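Local coordinates for nucleosome assembly protein 1, putative (Plasmodium falciparum, PDB 3FS3) that probably acts as a histone chaperone of the nucleosome assembly protein family, binding histones and chromatin, at residues F158-Y163 against K177-K182. Numbering follows the deposited sequence.
Sequences FILSFY and KTYHMK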
loop_
_atom_site.group_PDB
_atom_site.type_symbol
_atom_site.label_atom_id
_atom_site.label_comp_id
_atom_site.label_asym_id
_atom_site.label_seq_id
_atom_site.Cartn_x
_atom_site.Cartn_y
_atom_site.Cartn_z
ATOM N N PHE A 158 7.663 -1.309 -14.074
ATOM C CA PHE A 158 6.980 -0.399 -14.985
ATOM C C PHE A 158 7.907 0.670 -15.555
ATOM O O PHE A 158 8.988 0.931 -15.026
ATOM C CB PHE A 158 5.793 0.258 -14.271
ATOM C CG PHE A 158 6.188 1.171 -13.144
ATOM C CD1 PHE A 158 6.417 2.522 -13.374
ATOM C CD2 PHE A 158 6.337 0.680 -11.852
ATOM C CE1 PHE A 158 6.783 3.370 -12.336
ATOM C CE2 PHE A 158 6.705 1.525 -10.809
ATOM C CZ PHE A 158 6.927 2.874 -11.056
ATOM N N ILE A 159 7.474 1.286 -16.647
ATOM C CA ILE A 159 8.267 2.320 -17.288
ATOM C C ILE A 159 7.423 3.544 -17.613
ATOM O O ILE A 159 6.385 3.441 -18.265
ATOM C CB ILE A 159 8.952 1.757 -18.565
ATOM C CG1 ILE A 159 9.598 2.881 -19.375
ATOM C CG2 ILE A 159 7.960 0.959 -19.383
ATOM C CD1 ILE A 159 8.689 3.496 -20.414
ATOM N N LEU A 160 7.866 4.703 -17.127
ATOM C CA LEU A 160 7.171 5.964 -17.368
ATOM C C LEU A 160 7.776 6.672 -18.581
ATOM O O LEU A 160 8.988 6.843 -18.661
ATOM C CB LEU A 160 7.289 6.869 -16.144
ATOM C CG LEU A 160 6.608 6.403 -14.863
ATOM C CD1 LEU A 160 6.941 7.391 -13.747
ATOM C CD2 LEU A 160 5.094 6.291 -15.079
ATOM N N SER A 161 6.937 7.081 -19.526
ATOM C CA SER A 161 7.433 7.764 -20.719
ATOM C C SER A 161 6.884 9.179 -20.831
ATOM O O SER A 161 5.689 9.408 -20.662
ATOM C CB SER A 161 7.068 6.979 -21.982
ATOM O OG SER A 161 7.691 5.708 -21.989
ATOM N N PHE A 162 7.780 10.118 -21.109
ATOM C CA PHE A 162 7.444 11.528 -21.260
ATOM C C PHE A 162 7.721 11.923 -22.715
ATOM O O PHE A 162 8.876 12.000 -23.141
ATOM C CB PHE A 162 8.298 12.358 -20.297
ATOM C CG PHE A 162 8.071 12.023 -18.843
ATOM C CD1 PHE A 162 7.316 12.862 -18.028
ATOM C CD2 PHE A 162 8.580 10.849 -18.302
ATOM C CE1 PHE A 162 7.073 12.535 -16.694
ATOM C CE2 PHE A 162 8.345 10.512 -16.969
ATOM C CZ PHE A 162 7.586 11.361 -16.163
ATOM N N TYR A 163 6.654 12.154 -23.474
ATOM C CA TYR A 163 6.777 12.510 -24.879
ATOM C C TYR A 163 6.843 14.021 -25.047
ATOM O O TYR A 163 5.984 14.751 -24.550
ATOM C CB TYR A 163 5.593 11.937 -25.662
ATOM C CG TYR A 163 5.543 10.424 -25.637
ATOM C CD1 TYR A 163 5.957 9.666 -26.737
ATOM C CD2 TYR A 163 5.118 9.744 -24.495
ATOM C CE1 TYR A 163 5.953 8.267 -26.696
ATOM C CE2 TYR A 163 5.112 8.357 -24.445
ATOM C CZ TYR A 163 5.533 7.624 -25.544
ATOM O OH TYR A 163 5.562 6.252 -25.460
ATOM N N LYS A 177 11.742 6.450 -17.879
ATOM C CA LYS A 177 12.295 6.101 -16.586
ATOM C C LYS A 177 11.758 4.706 -16.296
ATOM O O LYS A 177 10.542 4.501 -16.242
ATOM C CB LYS A 177 11.813 7.091 -15.526
ATOM C CG LYS A 177 12.391 6.866 -14.137
ATOM C CD LYS A 177 13.857 7.226 -14.085
ATOM C CE LYS A 177 14.437 7.013 -12.688
ATOM N NZ LYS A 177 14.084 8.089 -11.732
ATOM N N THR A 178 12.663 3.745 -16.133
ATOM C CA THR A 178 12.280 2.364 -15.866
ATOM C C THR A 178 12.515 1.958 -14.414
ATOM O O THR A 178 13.630 2.050 -13.906
ATOM C CB THR A 178 13.060 1.394 -16.772
ATOM O OG1 THR A 178 12.932 1.809 -18.137
ATOM C CG2 THR A 178 12.511 -0.029 -16.631
ATOM N N TYR A 179 11.454 1.515 -13.748
ATOM C CA TYR A 179 11.554 1.077 -12.361
ATOM C C TYR A 179 11.533 -0.445 -12.320
ATOM O O TYR A 179 10.515 -1.068 -12.627
ATOM C CB TYR A 179 10.398 1.650 -11.535
ATOM C CG TYR A 179 10.552 3.128 -11.278
ATOM C CD1 TYR A 179 11.294 3.594 -10.193
ATOM C CD2 TYR A 179 10.041 4.059 -12.174
ATOM C CE1 TYR A 179 11.530 4.958 -10.016
ATOM C CE2 TYR A 179 10.269 5.415 -12.010
ATOM C CZ TYR A 179 11.014 5.861 -10.934
ATOM O OH TYR A 179 11.247 7.209 -10.798
ATOM N N HIS A 180 12.672 -1.033 -11.960
ATOM C CA HIS A 180 12.814 -2.488 -11.871
ATOM C C HIS A 180 12.487 -2.940 -10.459
ATOM O O HIS A 180 13.111 -2.489 -9.499
ATOM C CB HIS A 180 14.243 -2.897 -12.231
ATOM C CG HIS A 180 14.563 -2.754 -13.687
ATOM N ND1 HIS A 180 14.137 -3.661 -14.634
ATOM C CD2 HIS A 180 15.257 -1.807 -14.360
ATOM C CE1 HIS A 180 14.559 -3.281 -15.827
ATOM N NE2 HIS A 180 15.242 -2.159 -15.687
ATOM N N MET A 181 11.514 -3.835 -10.325
ATOM C CA MET A 181 11.125 -4.293 -8.998
ATOM C C MET A 181 10.724 -5.761 -8.902
ATOM O O MET A 181 10.324 -6.376 -9.891
ATOM C CB MET A 181 9.994 -3.413 -8.492
ATOM C CG MET A 181 10.336 -1.948 -8.589
ATOM S SD MET A 181 8.890 -0.941 -8.513
ATOM C CE MET A 181 8.635 -0.929 -6.733
ATOM N N LYS A 182 10.840 -6.301 -7.689
ATOM C CA LYS A 182 10.511 -7.696 -7.402
ATOM C C LYS A 182 9.287 -8.187 -8.164
ATOM O O LYS A 182 9.285 -9.301 -8.687
ATOM C CB LYS A 182 10.297 -7.881 -5.903
#
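Phe158 and Tyr179 face each other across two neighbouring antiparallel strands and show how a hydrogen-bonded pair can bring aromatic side chains together on one face of a sheet. Phe158 N bonds to Tyr179 O (3.2 Å) and Tyr179 N to Phe158 O at a shorter 2.8 Å. Two residues on, Leu160 and Lys177 form the next such pair, Leu160 N reaching Lys177 O at 2.8 Å and Lys177 N returning to Leu160 O.

The tight part lies above this ladder. With CG set between its own backbone N and carbonyl carbon (chi1 66°), the Phe158 ring stands up beside Tyr179, one face turned to it, and Tyr179 CB sits over that face, 3.9 Å from the ring centroid, as a CH-pi contact. The two ring planes are only 23° from parallel but slid so far apart that they barely overlap; the closest touch is Phe158 CE1 to Tyr179 CD2, 3.3 Å. Met181 SD approaches the same phenyl ring obliquely, 4.0 Å from Phe158 CE2, a Met-aromatic contact. Leu160 CG meets the edge of that ring in its plane, and Leu160 CD1 touches Tyr179 CE2. Helix 260-289 packs against this face: its Asp270 accepts a hydrogen bond from Tyr179 OH and forms a salt bridge with Lys177 NZ, which also bonds to Phe240 O.

On the reverse face the packing is sparser. Ile159 and Thr178, both partly exposed, form the non-hydrogen-bonded pair, and Ile159 CG1 lies 3.7 Å from Thr178 OG1. The whole is a beta hairpin supplying the two central strands of a four-stranded antiparallel sheet with helix 260-289 against one face, the alpha+beta domain characteristic of the NAP fold.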